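Local coordinates for protein translation elongation factor 1A (Methanosarcina mazei, PDB 3WND) that binds cysteinyl-tRNA(Cys) in its GTP-bound form and probably serves as an elongation factor in translation, at residues H68-T73 against D97-E102; I91-L96 against D123-H128; K291-I296 against R362-G367; V301-V306 against S310-V315. One frame throughout, in Å; residues are numbered along the deposited sequence. Where two conformers were deposited one is given.

Contact 1. Residues H68-T73 against D97-E102; sequences HSYPKT and DAHTGE
Tyr70 reaches across to the start of helix 98-109, where its OH donates a short 2.6 Å hydrogen bond to Glu102 OE1. The ring is carried there because CG stands anti to the backbone N (chi1 174°), which sets the ring beside the carbonyl carbon and brings OH to the helix. Glu102, fully extended, meets it with the anti lone pair of OE1, and the ring and carboxylate planes stand 57° apart. The same OE1 forms a salt bridge with Arg362, so two donors meet at this oxygen; this would be expected to keep the carboxylate ionised. The Tyr70 hydroxyl also lies 3.5 Å from His99 CB.

A cis peptide follows, joining Tyr70 to Pro71 and folding the proline back over its neighbour: Pro71 CB sits 3.6 Å above the plane of the Tyr70 ring, over its centre. Across the contact that carbon also covers His99, 3.5 Å from the imidazole centroid and only 6° off the ring normal, a clear CH-pi contact. Pro71 CG adds a 3.6 Å approach to His99 ND1, whose hydrogen-bond partner is Glu30. Pro71 is therefore wedged between two rings. Asp97 N-caps the helix that presents His99 and Glu102, its OD1 accepting from Thr100 N at 2.9 Å.

The loop 68-73 links strand 61-66 to helix 74-83, the position held by switch II in translational GTPases. Its proline packs beside the GDP-binding residue Arg34, while Arg362, just before strand 363-369 of the C-terminal beta domain, bonds to both Glu102 and Pro71 O.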
loop_
_atom_site.group_PDB
_atom_site.type_symbol
_atom_site.label_atom_id
_atom_site.label_comp_id
_atom_site.label_asym_id
_atom_site.label_seq_id
_atom_site.Cartn_x
_atom_site.Cartn_y
_atom_site.Cartn_z
ATOM N N HIS A 68 6.720 0.657 -9.629
ATOM C CA HIS A 68 7.874 0.733 -10.538
ATOM C C HIS A 68 8.773 1.897 -10.358
ATOM O O HIS A 68 9.870 1.874 -10.922
ATOM C CB HIS A 68 7.426 0.581 -12.021
ATOM C CG HIS A 68 6.625 1.766 -12.517
ATOM N ND1 HIS A 68 5.231 1.769 -12.620
ATOM C CD2 HIS A 68 7.021 3.052 -12.737
ATOM C CE1 HIS A 68 4.823 2.958 -13.012
ATOM N NE2 HIS A 68 5.896 3.759 -13.121
ATOM N N SER A 69 8.325 2.925 -9.605
ATOM C CA SER A 69 9.130 4.105 -9.323
ATOM C C SER A 69 9.900 4.021 -8.018
ATOM O O SER A 69 10.553 4.929 -7.658
ATOM C CB SER A 69 8.357 5.474 -9.442
ATOM O OG SER A 69 7.671 5.493 -10.642
ATOM N N TYR A 70 9.834 2.875 -7.361
ATOM C CA TYR A 70 10.720 2.573 -6.215
ATOM C C TYR A 70 11.844 1.720 -6.823
ATOM O O TYR A 70 11.552 0.790 -7.601
ATOM C CB TYR A 70 9.882 1.807 -5.159
ATOM C CG TYR A 70 10.754 1.347 -4.036
ATOM C CD1 TYR A 70 11.090 2.237 -2.969
ATOM C CD2 TYR A 70 11.409 0.109 -4.132
ATOM C CE1 TYR A 70 11.991 1.851 -1.998
ATOM C CE2 TYR A 70 12.357 -0.276 -3.147
ATOM C CZ TYR A 70 12.600 0.565 -2.084
ATOM O OH TYR A 70 13.502 0.234 -1.129
ATOM N N PRO A 71 13.117 1.947 -6.411
ATOM C CA PRO A 71 13.514 2.702 -5.235
ATOM C C PRO A 71 13.748 4.205 -5.413
ATOM O O PRO A 71 14.116 4.885 -4.461
ATOM C CB PRO A 71 14.798 1.992 -4.820
ATOM C CG PRO A 71 15.397 1.546 -6.042
ATOM C CD PRO A 71 14.233 1.074 -6.853
ATOM N N LYS A 72 13.545 4.734 -6.620
ATOM C CA LYS A 72 13.755 6.197 -6.797
ATOM C C LYS A 72 12.920 7.011 -5.819
ATOM O O LYS A 72 13.458 7.924 -5.174
ATOM C CB LYS A 72 13.407 6.609 -8.226
ATOM C CG LYS A 72 13.497 8.123 -8.503
ATOM C CD LYS A 72 12.932 8.434 -9.906
ATOM C CE LYS A 72 11.433 8.825 -9.928
ATOM N NZ LYS A 72 10.583 8.183 -10.987
ATOM N N THR A 73 11.626 6.712 -5.709
ATOM C CA THR A 73 10.771 7.425 -4.756
ATOM C C THR A 73 10.167 6.403 -3.738
ATOM O O THR A 73 9.847 5.236 -4.068
ATOM C CB THR A 73 9.563 8.150 -5.394
ATOM O OG1 THR A 73 8.575 7.172 -5.849
ATOM C CG2 THR A 73 9.990 9.020 -6.513
ATOM N N ASP A 97 20.348 -6.746 -0.724
ATOM C CA ASP A 97 21.021 -5.453 -0.867
ATOM C C ASP A 97 20.293 -4.398 -0.035
ATOM O O ASP A 97 19.424 -4.705 0.813
ATOM C CB ASP A 97 21.077 -5.023 -2.344
ATOM C CG ASP A 97 19.713 -4.765 -2.961
ATOM O OD1 ASP A 97 18.716 -4.772 -2.241
ATOM O OD2 ASP A 97 19.656 -4.498 -4.197
ATOM N N ALA A 98 20.651 -3.155 -0.273
ATOM C CA ALA A 98 20.183 -2.052 0.605
ATOM C C ALA A 98 18.684 -1.844 0.435
ATOM O O ALA A 98 17.961 -1.615 1.444
ATOM C CB ALA A 98 20.925 -0.781 0.257
ATOM N N HIS A 99 18.194 -2.008 -0.806
ATOM C CA HIS A 99 16.779 -1.780 -1.012
ATOM C C HIS A 99 15.900 -2.905 -0.578
ATOM O O HIS A 99 14.759 -2.698 -0.135
ATOM C CB HIS A 99 16.449 -1.262 -2.409
ATOM C CG HIS A 99 17.011 0.110 -2.629
ATOM N ND1 HIS A 99 17.768 0.403 -3.657
ATOM C CD2 HIS A 99 16.943 1.288 -1.809
ATOM C CE1 HIS A 99 18.117 1.748 -3.623
ATOM N NE2 HIS A 99 17.673 2.265 -2.447
ATOM N N THR A 100 16.410 -4.134 -0.689
ATOM C CA THR A 100 15.634 -5.261 -0.121
ATOM C C THR A 100 15.520 -5.041 1.372
ATOM O O THR A 100 14.447 -5.216 1.963
ATOM C CB THR A 100 16.401 -6.529 -0.397
ATOM O OG1 THR A 100 16.324 -6.789 -1.789
ATOM C CG2 THR A 100 15.760 -7.690 0.377
ATOM N N GLY A 101 16.599 -4.596 2.004
ATOM C CA GLY A 101 16.531 -4.301 3.445
ATOM C C GLY A 101 15.522 -3.166 3.762
ATOM O O GLY A 101 14.773 -3.249 4.729
ATOM N N GLU A 102 15.558 -2.107 2.977
ATOM C CA GLU A 102 14.635 -0.958 3.161
ATOM C C GLU A 102 13.191 -1.425 3.018
ATOM O O GLU A 102 12.285 -1.030 3.804
ATOM C CB GLU A 102 14.965 0.122 2.142
ATOM C CG GLU A 102 14.135 1.396 2.414
ATOM C CD GLU A 102 14.525 2.472 1.432
ATOM O OE1 GLU A 102 14.441 2.245 0.214
ATOM O OE2 GLU A 102 14.998 3.543 1.905
#

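Contact 2. Residues I91-L96 against D123-H128; sequences IPPQGL and DSTHMH
Ser124 OG hydrogen-bonds to Arg121 O on its own side of the contact and at the same time rests 3.6 Å from Pro93 CG. The hydroxyl is placed for both by a chi1 of 75°, with OG lodged between the backbone N and the carbonyl carbon. Across the gap there is no hydrogen bond, and every further approach is made by the carbons of the proline ring. Pro93 CG, the exo-puckered corner, also meets Thr125 CG2 at 3.8 Å, and Pro93 CB lies 4.0 Å from Thr125 CB. The ring thus straddles two consecutive side chains, with its CG corner shared between them. A chi1 of -173° points Thr125 OG1 away from its own backbone N and turns the methyl to the proline.

Pro93 is held out for this contact by a type II beta turn running from Pro92 to Gly95, in which it occupies the second position; Gly95 N comes back to 2.9 Å from Pro92 O. The turn follows strand 86-91 of the nucleotide-binding domain, and the segment opposite comes after the neighbouring parallel strand 115-119. That segment begins with Asp123, a residue that binds GDP and fits the aspartate of the base-recognition motif found in GTPases of this class. Its OD2 accepts a hydrogen bond from Asn157 ND2.

At the end of the turn, Gly95 O probably accepts from Thr100 OG1, which would tie it to the start of helix 98-109. Thr125 packs on Ile130 of helix 127-140, and Leu137 of that helix touches both Ile91 and Leu96.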
loop_
_atom_site.group_PDB
_atom_site.type_symbol
_atom_site.label_atom_id
_atom_site.label_comp_id
_atom_site.label_asym_id
_atom_site.label_seq_id
_atom_site.Cartn_x
_atom_site.Cartn_y
_atom_site.Cartn_z
ATOM N N ILE A 91 12.851 -10.880 -4.435
ATOM C CA ILE A 91 14.283 -10.862 -4.131
ATOM C C ILE A 91 14.960 -11.763 -5.183
ATOM O O ILE A 91 14.750 -12.994 -5.153
ATOM C CB ILE A 91 14.543 -11.373 -2.695
ATOM C CG1 ILE A 91 13.686 -10.545 -1.681
ATOM C CG2 ILE A 91 16.028 -11.313 -2.407
ATOM C CD1 ILE A 91 13.764 -10.957 -0.259
ATOM N N PRO A 92 15.892 -11.201 -5.957
ATOM C CA PRO A 92 16.617 -12.002 -6.957
ATOM C C PRO A 92 17.838 -12.737 -6.310
ATOM O O PRO A 92 18.151 -12.493 -5.149
ATOM C CB PRO A 92 17.087 -10.926 -7.936
ATOM C CG PRO A 92 17.423 -9.721 -7.006
ATOM C CD PRO A 92 16.261 -9.740 -6.016
ATOM N N PRO A 93 18.494 -13.621 -7.075
ATOM C CA PRO A 93 19.595 -14.376 -6.440
ATOM C C PRO A 93 20.660 -13.353 -5.994
ATOM O O PRO A 93 20.916 -12.320 -6.673
ATOM C CB PRO A 93 20.018 -15.382 -7.592
ATOM C CG PRO A 93 18.717 -15.555 -8.351
ATOM C CD PRO A 93 18.177 -14.137 -8.443
ATOM N N GLN A 94 21.242 -13.625 -4.838
ATOM C CA GLN A 94 22.203 -12.757 -4.222
ATOM C C GLN A 94 21.666 -11.352 -4.053
ATOM O O GLN A 94 22.424 -10.363 -4.074
ATOM C CB GLN A 94 23.552 -12.705 -5.032
ATOM C CG GLN A 94 24.261 -14.066 -5.190
ATOM C CD GLN A 94 24.761 -14.617 -3.827
ATOM O OE1 GLN A 94 24.939 -13.844 -2.838
ATOM N NE2 GLN A 94 24.968 -15.955 -3.752
ATOM N N GLY A 95 20.354 -11.249 -3.796
ATOM C CA GLY A 95 19.671 -9.930 -3.838
ATOM C C GLY A 95 19.467 -9.269 -2.455
ATOM O O GLY A 95 18.599 -8.418 -2.303
ATOM N N LEU A 96 20.215 -9.713 -1.443
ATOM C CA LEU A 96 20.179 -9.083 -0.142
ATOM C C LEU A 96 20.932 -7.789 -0.101
ATOM O O LEU A 96 22.021 -7.743 0.520
ATOM C CB LEU A 96 20.831 -10.035 0.855
ATOM C CG LEU A 96 20.100 -11.393 0.877
ATOM C CD1 LEU A 96 20.857 -12.326 1.830
ATOM C CD2 LEU A 96 18.607 -11.277 1.228
ATOM N N ASP A 123 15.686 -19.471 -12.884
ATOM C CA ASP A 123 16.469 -20.090 -13.985
ATOM C C ASP A 123 17.947 -19.604 -14.000
ATOM O O ASP A 123 18.806 -20.241 -14.627
ATOM C CB ASP A 123 15.783 -19.801 -15.332
ATOM C CG ASP A 123 15.674 -18.326 -15.625
ATOM O OD1 ASP A 123 15.123 -17.540 -14.783
ATOM O OD2 ASP A 123 16.115 -17.945 -16.725
ATOM N N SER A 124 18.239 -18.503 -13.305
ATOM C CA SER A 124 19.599 -18.023 -13.207
ATOM C C SER A 124 20.422 -18.554 -12.052
ATOM O O SER A 124 21.554 -18.145 -11.887
ATOM C CB SER A 124 19.597 -16.462 -13.194
ATOM O OG SER A 124 19.159 -15.989 -11.928
ATOM N N THR A 125 19.879 -19.496 -11.283
ATOM C CA THR A 125 20.497 -19.944 -10.058
ATOM C C THR A 125 20.293 -21.422 -9.934
ATOM O O THR A 125 19.930 -22.064 -10.927
ATOM C CB THR A 125 19.977 -19.147 -8.856
ATOM O OG1 THR A 125 20.731 -19.501 -7.702
ATOM C CG2 THR A 125 18.512 -19.355 -8.605
ATOM N N HIS A 126 20.606 -22.006 -8.771
ATOM C CA HIS A 126 20.554 -23.434 -8.568
ATOM C C HIS A 126 19.905 -23.683 -7.276
ATOM O O HIS A 126 19.959 -22.854 -6.337
ATOM C CB HIS A 126 21.981 -24.076 -8.525
ATOM C CG HIS A 126 22.903 -23.756 -9.736
ATOM N ND1 HIS A 126 22.793 -24.381 -10.934
ATOM C CD2 HIS A 126 23.984 -22.908 -9.836
ATOM C CE1 HIS A 126 23.752 -23.942 -11.793
ATOM N NE2 HIS A 126 24.494 -23.022 -11.129
ATOM N N MET A 127 19.286 -24.892 -7.156
ATOM C CA MET A 127 18.611 -25.310 -5.943
ATOM C C MET A 127 19.413 -25.047 -4.683
ATOM O O MET A 127 18.877 -24.542 -3.661
ATOM C CB MET A 127 18.153 -26.802 -5.974
ATOM C CG MET A 127 17.087 -27.151 -4.904
ATOM S SD MET A 127 15.604 -26.053 -4.799
ATOM C CE MET A 127 15.073 -26.086 -6.510
ATOM N N HIS A 128 20.705 -25.410 -4.697
ATOM C CA HIS A 128 21.435 -25.301 -3.476
ATOM C C HIS A 128 21.671 -23.858 -3.090
ATOM O O HIS A 128 21.736 -23.580 -1.908
ATOM C CB HIS A 128 22.754 -26.102 -3.481
ATOM C CG HIS A 128 22.536 -27.578 -3.434
ATOM N ND1 HIS A 128 23.396 -28.449 -4.039
ATOM C CD2 HIS A 128 21.473 -28.335 -2.906
ATOM C CE1 HIS A 128 22.898 -29.724 -3.905
ATOM N NE2 HIS A 128 21.732 -29.655 -3.202
#

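Contact 3. Residues K291-I296 against R362-G367; sequences KFTKKI and RFAAYG
A classic beta bulge in strand 363-369, where Ala364 and Ala365 both face Leu354, forms the wall against which Thr293 packs. The sheet belongs to the C-terminal beta domain, and Thr293 lies in the connection between strands 282-289 and 301-306. Thr293 meets the first bulge residue with both of its branches. CG2 touches Ala364 O at 3.6 Å, whereas OG1 lies 3.7 Å from Ala364 CB. This division follows from the torsion at CB: with chi1 at -166° the hydroxyl swings round beside the carbonyl carbon, and the methyl takes the place flanked by both backbone branches.

The hydroxyl finds its polar partner in a water, 2.7 Å from Thr293 OG1. That water donates a weak bond to Phe363 O at 2.8 Å, bridging the two segments. Gln361 provides a second bridge: its NE2 hydrogen-bonds to both Phe292 O and Phe363 O, two carbonyl oxygens that stand 4.5 Å apart. Phe363 itself carries its ring away from Thr293, toward helices 74-83 and 98-109.

No direct hydrogen bond crosses from one segment to the other, and the buried surface is modest at 156 Å². The polar link therefore runs through a mediator in each case, one water and one glutamine amide, while direct contact is left to van der Waals touches around Ala364.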
loop_
_atom_site.group_PDB
_atom_site.type_symbol
_atom_site.label_atom_id
_atom_site.label_comp_id
_atom_site.label_asym_id
_atom_site.label_seq_id
_atom_site.Cartn_x
_atom_site.Cartn_y
_atom_site.Cartn_z
ATOM N N LYS A 291 15.263 0.908 14.557
ATOM C CA LYS A 291 16.648 0.777 15.020
ATOM C C LYS A 291 17.622 1.181 13.899
ATOM O O LYS A 291 18.819 1.393 14.152
ATOM C CB LYS A 291 16.922 -0.690 15.340
ATOM C CG LYS A 291 16.246 -1.091 16.614
ATOM C CD LYS A 291 16.442 -2.562 16.865
ATOM C CE LYS A 291 15.423 -2.926 17.916
ATOM N NZ LYS A 291 15.635 -4.353 18.226
ATOM N N PHE A 292 17.157 1.225 12.637
ATOM C CA PHE A 292 18.041 1.416 11.513
ATOM C C PHE A 292 17.933 2.812 10.882
ATOM O O PHE A 292 17.875 2.958 9.672
ATOM C CB PHE A 292 17.820 0.279 10.504
ATOM C CG PHE A 292 18.285 -1.058 11.071
ATOM C CD1 PHE A 292 19.653 -1.352 11.036
ATOM C CD2 PHE A 292 17.421 -1.877 11.754
ATOM C CE1 PHE A 292 20.114 -2.509 11.674
ATOM C CE2 PHE A 292 17.877 -3.007 12.361
ATOM C CZ PHE A 292 19.189 -3.343 12.328
ATOM N N THR A 293 17.901 3.814 11.731
ATOM C CA THR A 293 17.874 5.178 11.285
ATOM C C THR A 293 18.784 6.052 12.189
ATOM O O THR A 293 19.440 5.531 13.084
ATOM C CB THR A 293 16.406 5.731 11.219
ATOM O OG1 THR A 293 16.397 6.967 10.477
ATOM C CG2 THR A 293 15.832 5.986 12.615
ATOM N N LYS A 294 18.790 7.348 11.929
ATOM C CA LYS A 294 19.608 8.381 12.682
ATOM C C LYS A 294 18.758 8.911 13.794
ATOM O O LYS A 294 17.519 8.998 13.628
ATOM C CB LYS A 294 19.933 9.590 11.704
ATOM C CG LYS A 294 21.204 9.595 10.872
ATOM C CD LYS A 294 22.523 9.588 11.643
ATOM C CE LYS A 294 23.579 10.603 11.178
ATOM N NZ LYS A 294 25.042 10.098 11.158
ATOM N N LYS A 295 19.370 9.292 14.909
ATOM C CA LYS A 295 18.598 9.941 15.949
ATOM C C LYS A 295 17.856 11.155 15.376
ATOM O O LYS A 295 18.371 11.892 14.516
ATOM C CB LYS A 295 19.512 10.379 17.130
ATOM C CG LYS A 295 20.448 11.526 16.835
ATOM C CD LYS A 295 21.552 11.674 17.960
ATOM C CE LYS A 295 21.778 13.125 18.256
ATOM N NZ LYS A 295 23.097 13.416 18.891
ATOM N N ILE A 296 16.625 11.322 15.845
ATOM C CA ILE A 296 15.754 12.424 15.418
ATOM C C ILE A 296 15.949 13.604 16.356
ATOM O O ILE A 296 16.002 13.406 17.587
ATOM C CB ILE A 296 14.256 11.971 15.419
ATOM C CG1 ILE A 296 14.128 10.795 14.439
ATOM C CG2 ILE A 296 13.331 13.141 14.991
ATOM C CD1 ILE A 296 12.706 10.296 14.361
ATOM N N ARG A 362 15.728 4.794 4.242
ATOM C CA ARG A 362 15.060 6.083 4.432
ATOM C C ARG A 362 13.931 6.061 5.458
ATOM O O ARG A 362 13.396 7.091 5.787
ATOM C CB ARG A 362 14.534 6.594 3.090
ATOM C CG ARG A 362 15.677 6.871 2.152
ATOM C CD ARG A 362 15.276 7.068 0.693
ATOM N NE ARG A 362 15.040 5.758 0.069
ATOM C CZ ARG A 362 14.724 5.595 -1.209
ATOM N NH1 ARG A 362 14.574 6.654 -2.075
ATOM N NH2 ARG A 362 14.521 4.355 -1.639
ATOM N N PHE A 363 13.481 4.891 5.867
ATOM C CA PHE A 363 12.346 4.822 6.819
ATOM C C PHE A 363 12.823 4.964 8.228
ATOM O O PHE A 363 13.740 4.269 8.673
ATOM C CB PHE A 363 11.543 3.532 6.647
ATOM C CG PHE A 363 10.766 3.522 5.359
ATOM C CD1 PHE A 363 9.591 4.315 5.214
ATOM C CD2 PHE A 363 11.261 2.852 4.235
ATOM C CE1 PHE A 363 8.925 4.335 3.928
ATOM C CE2 PHE A 363 10.620 2.901 2.986
ATOM C CZ PHE A 363 9.418 3.610 2.846
ATOM N N ALA A 364 12.202 5.917 8.919
ATOM C CA ALA A 364 12.640 6.301 10.238
ATOM C C ALA A 364 11.767 5.818 11.379
ATOM O O ALA A 364 12.271 5.577 12.471
ATOM C CB ALA A 364 12.785 7.845 10.294
ATOM N N ALA A 365 10.469 5.764 11.158
ATOM C CA ALA A 365 9.557 5.590 12.290
ATOM C C ALA A 365 8.172 5.345 11.769
ATOM O O ALA A 365 7.866 5.737 10.627
ATOM C CB ALA A 365 9.510 6.835 13.207
ATOM N N TYR A 366 7.361 4.669 12.629
ATOM C CA TYR A 366 5.888 4.784 12.413
ATOM C C TYR A 366 5.300 5.483 13.614
ATOM O O TYR A 366 5.930 5.568 14.691
ATOM C CB TYR A 366 5.225 3.409 12.228
ATOM C CG TYR A 366 5.141 2.500 13.445
ATOM C CD1 TYR A 366 4.101 2.669 14.409
ATOM C CD2 TYR A 366 6.072 1.531 13.667
ATOM C CE1 TYR A 366 4.017 1.813 15.533
ATOM C CE2 TYR A 366 5.987 0.673 14.774
ATOM C CZ TYR A 366 4.971 0.880 15.714
ATOM O OH TYR A 366 4.874 0.028 16.766
ATOM N N GLY A 367 4.087 6.004 13.434
ATOM C CA GLY A 367 3.381 6.609 14.609
ATOM C C GLY A 367 1.909 6.705 14.360
ATOM O O GLY A 367 1.434 6.467 13.242
HETATM O O HOH W 1 15.791 6.107 8.005
#

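Contact 4. Residues V301-V306 against S310-V315; sequences VLHLFV and SEPVRV. With CIT (citric acid), chain B.
Leu302 and Val313 form a hydrogen-bonded antiparallel pair, with Leu302 N to Val313 O and Val313 N to Leu302 O both at 2.9 Å. Leu304 and Glu311 form the next such pair, where Leu304 N reaches Glu311 O at 2.7 Å and Glu311 N returns a bond to Leu304 O. The two strands make a beta hairpin with a pronounced twist, their short segments running at 137° to each other.

One face carries Leu302, Leu304 and Val313, together with Glu311, whose OE2 forms a salt bridge with Lys342. Here Leu304 CB meets Val313 CG1 at 3.8 Å, and Leu302 CD1 meets Val315 CG2 at 3.6 Å. The other face carries Val301, His303, Phe305, Ser310, Pro312 and Arg314. His303, swung to an unusual chi1 of -142°, lies across the partner strand and places one ring face over Glu311 C, offset toward the rim. Pro312 CD approaches His303 CE1 at 3.6 Å, and Ser310 CB sits at the same 3.5 Å from Phe305 CD1 and CE1.

This lean directs His303 NE2 to a citrate, probably from the crystallisation liquor, and it donates to O6 at 3.2 Å with an angle at hydrogen of 135°. Leu74 N and Lys75 N, at the start of helix 74-83, also bind the citrate.

Beyond the hairpin, strand 352-355 pairs with strand 301-306 and strand 333-340 with strand 309-320. Leu338 packs on Leu304, Val313 and Val315, while helix 74-83 covers the ring of Phe305 through Leu74 and Ile78.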
loop_
_atom_site.group_PDB
_atom_site.type_symbol
_atom_site.label_atom_id
_atom_site.label_comp_id
_atom_site.label_asym_id
_atom_site.label_seq_id
_atom_site.Cartn_x
_atom_site.Cartn_y
_atom_site.Cartn_z
ATOM N N VAL A 301 14.143 17.814 9.474
ATOM C CA VAL A 301 13.238 17.581 8.332
ATOM C C VAL A 301 12.918 16.106 8.153
ATOM O O VAL A 301 13.832 15.231 8.119
ATOM C CB VAL A 301 13.828 18.167 7.029
ATOM C CG1 VAL A 301 12.883 17.934 5.868
ATOM C CG2 VAL A 301 14.127 19.679 7.210
ATOM N N LEU A 302 11.632 15.798 8.049
ATOM C CA LEU A 302 11.249 14.376 7.801
ATOM C C LEU A 302 10.237 14.390 6.663
ATOM O O LEU A 302 9.820 15.492 6.221
ATOM C CB LEU A 302 10.711 13.663 9.053
ATOM C CG LEU A 302 11.711 13.413 10.183
ATOM C CD1 LEU A 302 10.964 13.021 11.451
ATOM C CD2 LEU A 302 12.822 12.409 9.849
ATOM N N HIS A 303 9.897 13.219 6.133
ATOM C CA HIS A 303 8.825 13.128 5.182
ATOM C C HIS A 303 7.769 12.285 5.806
ATOM O O HIS A 303 8.062 11.245 6.426
ATOM C CB HIS A 303 9.291 12.475 3.878
ATOM C CG HIS A 303 8.684 13.081 2.685
ATOM N ND1 HIS A 303 9.007 14.354 2.225
ATOM C CD2 HIS A 303 7.766 12.529 1.757
ATOM C CE1 HIS A 303 8.244 14.613 1.147
ATOM N NE2 HIS A 303 7.544 13.472 0.815
ATOM N N LEU A 304 6.513 12.738 5.726
ATOM C CA LEU A 304 5.423 12.048 6.398
ATOM C C LEU A 304 4.499 11.383 5.365
ATOM O O LEU A 304 4.115 11.992 4.331
ATOM C CB LEU A 304 4.614 13.067 7.243
ATOM C CG LEU A 304 3.352 12.603 7.993
ATOM C CD1 LEU A 304 3.120 13.483 9.209
ATOM C CD2 LEU A 304 2.120 12.653 7.053
ATOM N N PHE A 305 4.170 10.138 5.625
ATOM C CA PHE A 305 3.170 9.415 4.809
ATOM C C PHE A 305 2.010 8.975 5.692
ATOM O O PHE A 305 2.193 8.413 6.757
ATOM C CB PHE A 305 3.830 8.099 4.336
ATOM C CG PHE A 305 5.000 8.316 3.425
ATOM C CD1 PHE A 305 4.849 8.303 2.058
ATOM C CD2 PHE A 305 6.245 8.636 3.973
ATOM C CE1 PHE A 305 5.963 8.605 1.228
ATOM C CE2 PHE A 305 7.356 8.886 3.148
ATOM C CZ PHE A 305 7.224 8.893 1.809
ATOM N N VAL A 306 0.778 9.286 5.252
ATOM C CA VAL A 306 -0.402 8.799 5.940
ATOM C C VAL A 306 -1.410 8.559 4.849
ATOM O O VAL A 306 -1.596 9.385 3.959
ATOM C CB VAL A 306 -0.900 9.728 7.078
ATOM C CG1 VAL A 306 -1.384 11.060 6.510
ATOM C CG2 VAL A 306 -1.998 9.038 7.934
ATOM N N SER A 310 1.736 12.193 1.088
ATOM C CA SER A 310 3.136 12.209 1.450
ATOM C C SER A 310 3.651 13.616 1.360
ATOM O O SER A 310 3.694 14.168 0.236
ATOM C CB SER A 310 3.962 11.325 0.502
ATOM O OG SER A 310 3.726 11.648 -0.876
ATOM N N GLU A 311 4.109 14.191 2.484
ATOM C CA GLU A 311 4.549 15.605 2.461
ATOM C C GLU A 311 5.710 15.793 3.414
ATOM O O GLU A 311 5.788 15.066 4.458
ATOM C CB GLU A 311 3.371 16.418 2.935
ATOM C CG GLU A 311 2.124 16.343 1.991
ATOM C CD GLU A 311 2.342 16.744 0.500
ATOM O OE1 GLU A 311 3.344 17.408 0.160
ATOM O OE2 GLU A 311 1.489 16.420 -0.410
ATOM N N PRO A 312 6.596 16.784 3.152
ATOM C CA PRO A 312 7.633 17.199 4.119
ATOM C C PRO A 312 7.060 17.780 5.438
ATOM O O PRO A 312 6.047 18.511 5.441
ATOM C CB PRO A 312 8.449 18.287 3.349
ATOM C CG PRO A 312 7.610 18.761 2.265
ATOM C CD PRO A 312 6.521 17.711 2.002
ATOM N N VAL A 313 7.704 17.442 6.552
ATOM C CA VAL A 313 7.328 17.979 7.863
ATOM C C VAL A 313 8.570 18.401 8.639
ATOM O O VAL A 313 9.710 17.959 8.330
ATOM C CB VAL A 313 6.453 17.020 8.720
ATOM C CG1 VAL A 313 5.140 16.766 8.029
ATOM C CG2 VAL A 313 7.180 15.709 8.951
ATOM N N ARG A 314 8.369 19.263 9.640
ATOM C CA ARG A 314 9.449 19.653 10.558
ATOM C C ARG A 314 9.184 19.156 11.947
ATOM O O ARG A 314 8.023 19.158 12.381
ATOM C CB ARG A 314 9.662 21.187 10.539
ATOM C CG ARG A 314 10.771 21.623 11.454
ATOM C CD ARG A 314 11.001 23.124 11.300
ATOM N NE ARG A 314 11.985 23.357 10.229
ATOM C CZ ARG A 314 11.724 23.391 8.911
ATOM N NH1 ARG A 314 10.470 23.259 8.434
ATOM N NH2 ARG A 314 12.729 23.588 8.057
ATOM N N VAL A 315 10.224 18.678 12.659
ATOM C CA VAL A 315 10.018 18.184 14.024
ATOM C C VAL A 315 10.100 19.425 14.926
ATOM O O VAL A 315 11.128 20.082 14.956
ATOM C CB VAL A 315 11.155 17.265 14.452
ATOM C CG1 VAL A 315 10.977 16.947 15.936
ATOM C CG2 VAL A 315 11.188 15.966 13.594
HETATM C C1 CIT B . 9.317 10.384 -2.138
HETATM O O1 CIT B . 8.222 9.811 -2.018
HETATM O O2 CIT B . 10.370 9.750 -2.251
HETATM C C2 CIT B . 9.331 11.893 -2.004
HETATM C C3 CIT B . 8.774 12.741 -3.163
HETATM O O7 CIT B . 8.765 12.198 -4.504
HETATM C C4 CIT B . 8.331 14.185 -2.768
HETATM C C5 CIT B . 9.635 14.856 -2.992
HETATM O O3 CIT B . 10.282 14.542 -4.035
HETATM O O4 CIT B . 10.027 15.665 -2.127
HETATM C C6 CIT B . 7.332 12.317 -3.063
HETATM O O5 CIT B . 6.544 12.459 -4.086
HETATM O O6 CIT B . 6.989 11.968 -1.910
#

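In the fold
Contacts 1 and 2 lie in the nucleotide-binding domain, their centres 18 Å apart, and meet directly where Thr100 OG1 probably bonds to Gly95 O at 2.8 Å. Contact 1 also touches contact 3, 16 Å away between centres: Arg362 NH2 is 2.8 Å from Glu102 OE1, so this pair marks the interface with the C-terminal beta domain. Contacts 3 and 4 share that domain's sheet and pack through Ile296 CG2 and Val315 CG2 at 3.8 Å. Relative to the GDP site, contact 2 contains Asp123 and contact 1 lies beside Arg34, whereas contact 4 lies away from it, its nearest atoms about 7 Å from those of contact 1 and its centre 36 Å from that of contact 2.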